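Local coordinates for iron-regulated outer membrane protein (Neisseria meningitidis, PDB 4B7O), which serves as a TonB-dependent iron transporter of the outer membrane, probably taking up iron-siderophore complexes, at residues A[354-368]-A[380-392]. Residues are numbered along the deposited sequence; the frame is centred on the assembly and turned at random.
Sequences PNHTRITTRGMNFNF and YGINYRHQEIKPQ
Pro354 and His356 are both gripped by the side-chain amide of Gln392, which closes one end of the ladder between segments 354-368 and 380-392. NE2 of Gln392 gives a nearly straight bond to Pro354 O (3.0 Å, 168°), while its OE1 accepts from two donors of His356: ND1, nearly along the C=O axis, and the backbone N, which sits above the carbonyl plane.

At the Arg358-Lys390 pair, CD of the lysine lies over one face of the guanidinium, 3.4 Å from Arg358 NH2, while the like-charged Arg358 NH2 and Lys390 NZ stand 3.6 Å apart. On the other face of the sheet Ile359 CG2 packs against Ile389 CG1. Lys390, extended beyond CG, carries NZ on to Thr360 OG1 for a weak bond (3.2 Å). That hydroxyl also bonds Glu334 of the neighbouring strand. CG2 of Thr361 touches Arg385 CG (3.8 Å), and Arg385 runs on to a salt bridge with Asp444.

Met364 lays CG against CB of Tyr384 (3.9 Å). Next along, Asn365 OD1 accepts from Asn383 ND2 (3.3 Å), the donor lying above the carbonyl plane and the amides 70° apart; Asn365 ND2 bonds Asn329 on the adjoining strand 323-339, and Asn383 OD1 is bonded by Arg465, two strands away on the other side of the hairpin. At Phe368, CB lies over one face of the Tyr380 ring, 3.5 Å from its centroid, a CH-pi contact; with Tyr380 CG between its backbone N and carbonyl carbon (chi1 48°), the ring reaches across toward Phe368. The rings are almost parallel but barely overlap.

Paired backbone hydrogen bonds join the strands from Arg358-Lys390 to Phe368-Tyr380, forming an antiparallel beta hairpin in the transmembrane barrel of a TonB-dependent transporter.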
loop_
_atom_site.group_PDB
_atom_site.type_symbol
_atom_site.label_atom_id
_atom_site.label_comp_id
_atom_site.label_asym_id
_atom_site.label_seq_id
_atom_site.Cartn_x
_atom_site.Cartn_y
_atom_site.Cartn_z
ATOM N N PRO A 354 29.193 4.826 -4.003
ATOM C CA PRO A 354 28.087 4.338 -3.189
ATOM C C PRO A 354 27.334 5.454 -2.435
ATOM O O PRO A 354 27.968 6.363 -1.876
ATOM C CB PRO A 354 28.753 3.338 -2.222
ATOM C CG PRO A 354 30.003 2.899 -2.891
ATOM C CD PRO A 354 30.434 4.050 -3.777
ATOM N N ASN A 355 25.998 5.391 -2.463
ATOM C CA ASN A 355 25.148 6.286 -1.673
ATOM C C ASN A 355 24.113 5.479 -0.895
ATOM O O ASN A 355 23.394 4.724 -1.504
ATOM C CB ASN A 355 24.453 7.307 -2.581
ATOM C CG ASN A 355 23.835 8.431 -1.791
ATOM O OD1 ASN A 355 24.188 8.604 -0.624
ATOM N ND2 ASN A 355 22.925 9.213 -2.409
ATOM N N HIS A 356 24.064 5.628 0.424
ATOM C CA HIS A 356 23.181 4.867 1.304
ATOM C C HIS A 356 22.216 5.822 1.889
ATOM O O HIS A 356 22.606 6.864 2.413
ATOM C CB HIS A 356 23.928 4.215 2.467
ATOM C CG HIS A 356 24.829 3.102 2.044
ATOM N ND1 HIS A 356 25.991 3.322 1.349
ATOM C CD2 HIS A 356 24.710 1.710 2.194
ATOM C CE1 HIS A 356 26.584 2.129 1.085
ATOM N NE2 HIS A 356 25.796 1.146 1.584
ATOM N N THR A 357 20.931 5.482 1.791
ATOM C CA THR A 357 19.870 6.270 2.398
ATOM C C THR A 357 18.978 5.338 3.209
ATOM O O THR A 357 18.583 4.236 2.733
ATOM C CB THR A 357 19.061 7.054 1.356
ATOM O OG1 THR A 357 19.913 7.425 0.261
ATOM C CG2 THR A 357 18.453 8.332 1.997
ATOM N N ARG A 358 18.661 5.782 4.424
ATOM C CA ARG A 358 17.945 4.949 5.346
ATOM C C ARG A 358 16.751 5.654 5.955
ATOM O O ARG A 358 16.813 6.855 6.212
ATOM C CB ARG A 358 18.897 4.485 6.466
ATOM C CG ARG A 358 18.887 2.983 6.652
ATOM C CD ARG A 358 20.159 2.434 7.283
ATOM N NE ARG A 358 20.236 2.810 8.690
ATOM C CZ ARG A 358 21.238 3.524 9.201
ATOM N NH1 ARG A 358 22.226 3.915 8.406
ATOM N NH2 ARG A 358 21.268 3.850 10.493
ATOM N N ILE A 359 15.680 4.906 6.223
ATOM C CA ILE A 359 14.548 5.421 6.982
ATOM C C ILE A 359 14.208 4.401 8.031
ATOM O O ILE A 359 14.098 3.227 7.742
ATOM C CB ILE A 359 13.311 5.601 6.128
ATOM C CG1 ILE A 359 13.601 6.411 4.886
ATOM C CG2 ILE A 359 12.253 6.341 6.937
ATOM C CD1 ILE A 359 12.388 6.470 3.995
ATOM N N THR A 360 14.047 4.821 9.257
ATOM C CA THR A 360 13.981 3.870 10.337
ATOM C C THR A 360 12.679 4.190 11.015
ATOM O O THR A 360 12.421 5.336 11.320
ATOM C CB THR A 360 15.193 4.005 11.364
ATOM O OG1 THR A 360 16.430 3.584 10.779
ATOM C CG2 THR A 360 15.006 3.129 12.549
ATOM N N THR A 361 11.860 3.192 11.259
ATOM C CA THR A 361 10.612 3.440 11.878
ATOM C C THR A 361 10.517 2.556 13.036
ATOM O O THR A 361 10.724 1.348 12.881
ATOM C CB THR A 361 9.466 3.133 10.896
ATOM O OG1 THR A 361 9.565 4.073 9.825
ATOM C CG2 THR A 361 8.075 3.297 11.569
ATOM N N ARG A 362 10.196 3.129 14.198
ATOM C CA ARG A 362 9.858 2.247 15.346
ATOM C C ARG A 362 8.474 2.552 15.855
ATOM O O ARG A 362 8.034 3.711 15.855
ATOM C CB ARG A 362 10.809 2.403 16.529
ATOM C CG ARG A 362 12.258 2.376 16.130
ATOM C CD ARG A 362 13.048 3.399 16.924
ATOM N NE ARG A 362 14.319 2.807 17.262
ATOM C CZ ARG A 362 14.542 2.166 18.402
ATOM N NH1 ARG A 362 13.569 2.074 19.316
ATOM N NH2 ARG A 362 15.749 1.638 18.632
ATOM N N GLY A 363 7.793 1.511 16.291
ATOM C CA GLY A 363 6.417 1.667 16.688
ATOM C C GLY A 363 6.040 0.601 17.637
ATOM O O GLY A 363 6.670 -0.463 17.671
ATOM N N MET A 364 5.054 0.920 18.450
ATOM C CA MET A 364 4.386 -0.055 19.291
ATOM C C MET A 364 2.918 0.237 19.349
ATOM O O MET A 364 2.506 1.378 19.245
ATOM C CB MET A 364 4.975 -0.116 20.688
ATOM C CG MET A 364 5.649 1.161 21.088
ATOM S SD MET A 364 6.252 1.047 22.782
ATOM C CE MET A 364 6.154 2.770 23.303
ATOM N N ASN A 365 2.146 -0.819 19.513
ATOM C CA ASN A 365 0.701 -0.702 19.615
ATOM C C ASN A 365 0.201 -1.529 20.737
ATOM O O ASN A 365 0.561 -2.709 20.855
ATOM C CB ASN A 365 0.046 -1.198 18.346
ATOM C CG ASN A 365 0.465 -0.379 17.161
ATOM O OD1 ASN A 365 0.281 0.820 17.169
ATOM N ND2 ASN A 365 1.098 -1.021 16.164
ATOM N N PHE A 366 -0.613 -0.912 21.579
ATOM C CA PHE A 366 -1.315 -1.708 22.587
ATOM C C PHE A 366 -2.819 -1.502 22.429
ATOM O O PHE A 366 -3.316 -0.388 22.550
ATOM C CB PHE A 366 -0.891 -1.315 23.984
ATOM C CG PHE A 366 0.589 -1.472 24.248
ATOM C CD1 PHE A 366 1.498 -0.469 23.864
ATOM C CD2 PHE A 366 1.079 -2.602 24.908
ATOM C CE1 PHE A 366 2.864 -0.595 24.103
ATOM C CE2 PHE A 366 2.449 -2.721 25.167
ATOM C CZ PHE A 366 3.339 -1.723 24.758
ATOM N N ASN A 367 -3.522 -2.579 22.135
ATOM C CA ASN A 367 -4.962 -2.517 21.973
ATOM C C ASN A 367 -5.640 -3.399 23.014
ATOM O O ASN A 367 -5.433 -4.610 23.019
ATOM C CB ASN A 367 -5.312 -2.931 20.536
ATOM C CG ASN A 367 -4.455 -2.176 19.489
ATOM O OD1 ASN A 367 -4.737 -1.006 19.123
ATOM N ND2 ASN A 367 -3.373 -2.830 19.026
ATOM N N PHE A 368 -6.419 -2.776 23.910
ATOM C CA PHE A 368 -7.222 -3.482 24.930
ATOM C C PHE A 368 -8.733 -3.561 24.653
ATOM O O PHE A 368 -9.352 -2.566 24.217
ATOM C CB PHE A 368 -7.111 -2.756 26.260
ATOM C CG PHE A 368 -5.723 -2.591 26.755
ATOM C CD1 PHE A 368 -5.136 -3.579 27.564
ATOM C CD2 PHE A 368 -4.996 -1.422 26.460
ATOM C CE1 PHE A 368 -3.847 -3.404 28.066
ATOM C CE2 PHE A 368 -3.696 -1.243 26.956
ATOM C CZ PHE A 368 -3.133 -2.239 27.767
ATOM N N TYR A 380 -9.808 0.213 23.951
ATOM C CA TYR A 380 -8.961 1.378 24.167
ATOM C C TYR A 380 -7.530 0.906 23.945
ATOM O O TYR A 380 -7.199 -0.286 24.115
ATOM C CB TYR A 380 -9.186 1.959 25.589
ATOM C CG TYR A 380 -9.145 0.845 26.627
ATOM C CD1 TYR A 380 -10.195 -0.031 26.736
ATOM C CD2 TYR A 380 -8.009 0.623 27.454
ATOM C CE1 TYR A 380 -10.194 -1.073 27.648
ATOM C CE2 TYR A 380 -7.981 -0.445 28.369
ATOM C CZ TYR A 380 -9.090 -1.281 28.465
ATOM O OH TYR A 380 -9.126 -2.370 29.307
ATOM N N GLY A 381 -6.686 1.838 23.550
ATOM C CA GLY A 381 -5.310 1.536 23.392
ATOM C C GLY A 381 -4.489 2.721 23.032
ATOM O O GLY A 381 -4.967 3.871 23.059
ATOM N N ILE A 382 -3.264 2.421 22.643
ATOM C CA ILE A 382 -2.178 3.427 22.502
ATOM C C ILE A 382 -1.365 3.130 21.253
ATOM O O ILE A 382 -1.052 1.984 20.989
ATOM C CB ILE A 382 -1.197 3.285 23.697
ATOM C CG1 ILE A 382 -1.901 3.634 24.994
ATOM C CG2 ILE A 382 -0.023 4.241 23.570
ATOM C CD1 ILE A 382 -2.165 5.131 25.056
ATOM N N ASN A 383 -1.026 4.173 20.505
ATOM C CA ASN A 383 -0.263 4.069 19.288
ATOM C C ASN A 383 0.950 4.959 19.426
ATOM O O ASN A 383 0.795 6.153 19.726
ATOM C CB ASN A 383 -1.081 4.610 18.122
ATOM C CG ASN A 383 -2.417 3.913 17.954
ATOM O OD1 ASN A 383 -3.449 4.587 17.917
ATOM N ND2 ASN A 383 -2.407 2.565 17.853
ATOM N N TYR A 384 2.140 4.377 19.223
ATOM C CA TYR A 384 3.377 5.159 19.127
ATOM C C TYR A 384 4.150 4.907 17.828
ATOM O O TYR A 384 4.501 3.774 17.502
ATOM C CB TYR A 384 4.295 4.777 20.310
ATOM C CG TYR A 384 5.609 5.510 20.286
ATOM C CD1 TYR A 384 5.669 6.843 20.688
ATOM C CD2 TYR A 384 6.787 4.896 19.808
ATOM C CE1 TYR A 384 6.843 7.551 20.657
ATOM C CE2 TYR A 384 7.992 5.589 19.785
ATOM C CZ TYR A 384 7.992 6.924 20.218
ATOM O OH TYR A 384 9.107 7.696 20.215
ATOM N N ARG A 385 4.493 5.934 17.096
ATOM C CA ARG A 385 5.372 5.687 15.956
ATOM C C ARG A 385 6.486 6.693 15.912
ATOM O O ARG A 385 6.193 7.862 15.941
ATOM C CB ARG A 385 4.617 5.806 14.632
ATOM C CG ARG A 385 5.438 5.245 13.500
ATOM C CD ARG A 385 4.703 5.190 12.193
ATOM N NE ARG A 385 4.203 6.478 11.837
ATOM C CZ ARG A 385 3.229 6.685 10.963
ATOM N NH1 ARG A 385 2.642 5.664 10.320
ATOM N NH2 ARG A 385 2.882 7.922 10.737
ATOM N N HIS A 386 7.736 6.238 15.799
ATOM C CA HIS A 386 8.895 7.128 15.566
ATOM C C HIS A 386 9.543 6.869 14.241
ATOM O O HIS A 386 9.953 5.712 13.923
ATOM C CB HIS A 386 9.944 6.975 16.701
ATOM C CG HIS A 386 11.038 8.025 16.668
ATOM N ND1 HIS A 386 12.174 7.869 15.942
ATOM C CD2 HIS A 386 11.121 9.286 17.265
ATOM C CE1 HIS A 386 12.936 8.968 16.079
ATOM N NE2 HIS A 386 12.286 9.836 16.879
ATOM N N GLN A 387 9.636 7.933 13.448
ATOM C CA GLN A 387 10.384 7.878 12.215
ATOM C C GLN A 387 11.650 8.685 12.174
ATOM O O GLN A 387 11.644 9.837 12.597
ATOM C CB GLN A 387 9.509 8.353 11.068
ATOM C CG GLN A 387 8.761 7.198 10.464
ATOM C CD GLN A 387 7.557 7.659 9.723
ATOM O OE1 GLN A 387 6.601 8.159 10.328
ATOM N NE2 GLN A 387 7.589 7.509 8.411
ATOM N N GLU A 388 12.698 8.133 11.561
ATOM C CA GLU A 388 13.947 8.909 11.372
ATOM C C GLU A 388 14.541 8.651 10.016
ATOM O O GLU A 388 14.794 7.481 9.675
ATOM C CB GLU A 388 15.001 8.575 12.443
ATOM C CG GLU A 388 16.203 9.526 12.418
ATOM C CD GLU A 388 17.310 9.295 13.503
ATOM O OE1 GLU A 388 17.177 8.417 14.418
ATOM O OE2 GLU A 388 18.359 10.007 13.429
ATOM N N ILE A 389 14.754 9.726 9.252
ATOM C CA ILE A 389 15.363 9.664 7.943
ATOM C C ILE A 389 16.864 9.969 8.184
ATOM O O ILE A 389 17.170 10.931 8.848
ATOM C CB ILE A 389 14.761 10.752 7.043
ATOM C CG1 ILE A 389 13.338 10.430 6.607
ATOM C CG2 ILE A 389 15.545 10.947 5.807
ATOM C CD1 ILE A 389 12.722 11.360 5.552
ATOM N N LYS A 390 17.782 9.139 7.668
ATOM C CA LYS A 390 19.251 9.250 7.914
ATOM C C LYS A 390 19.951 9.097 6.622
ATOM O O LYS A 390 20.139 7.967 6.178
ATOM C CB LYS A 390 19.750 8.109 8.807
ATOM C CG LYS A 390 18.741 7.714 9.860
ATOM C CD LYS A 390 19.068 6.378 10.491
ATOM C CE LYS A 390 18.173 6.214 11.688
ATOM N NZ LYS A 390 18.648 5.123 12.558
ATOM N N PRO A 391 20.270 10.206 5.952
ATOM C CA PRO A 391 21.016 10.158 4.705
ATOM C C PRO A 391 22.527 9.899 4.963
ATOM O O PRO A 391 22.971 9.957 6.107
ATOM C CB PRO A 391 20.784 11.534 4.121
ATOM C CG PRO A 391 20.540 12.420 5.304
ATOM C CD PRO A 391 20.056 11.580 6.425
ATOM N N GLN A 392 23.310 9.582 3.930
ATOM C CA GLN A 392 24.719 9.240 4.141
ATOM C C GLN A 392 25.513 10.400 4.720
ATOM O O GLN A 392 26.301 10.227 5.651
ATOM C CB GLN A 392 25.335 8.818 2.821
ATOM C CG GLN A 392 26.738 8.243 2.931
ATOM C CD GLN A 392 27.015 7.317 1.767
ATOM O OE1 GLN A 392 26.598 6.141 1.792
ATOM N NE2 GLN A 392 27.697 7.839 0.721
#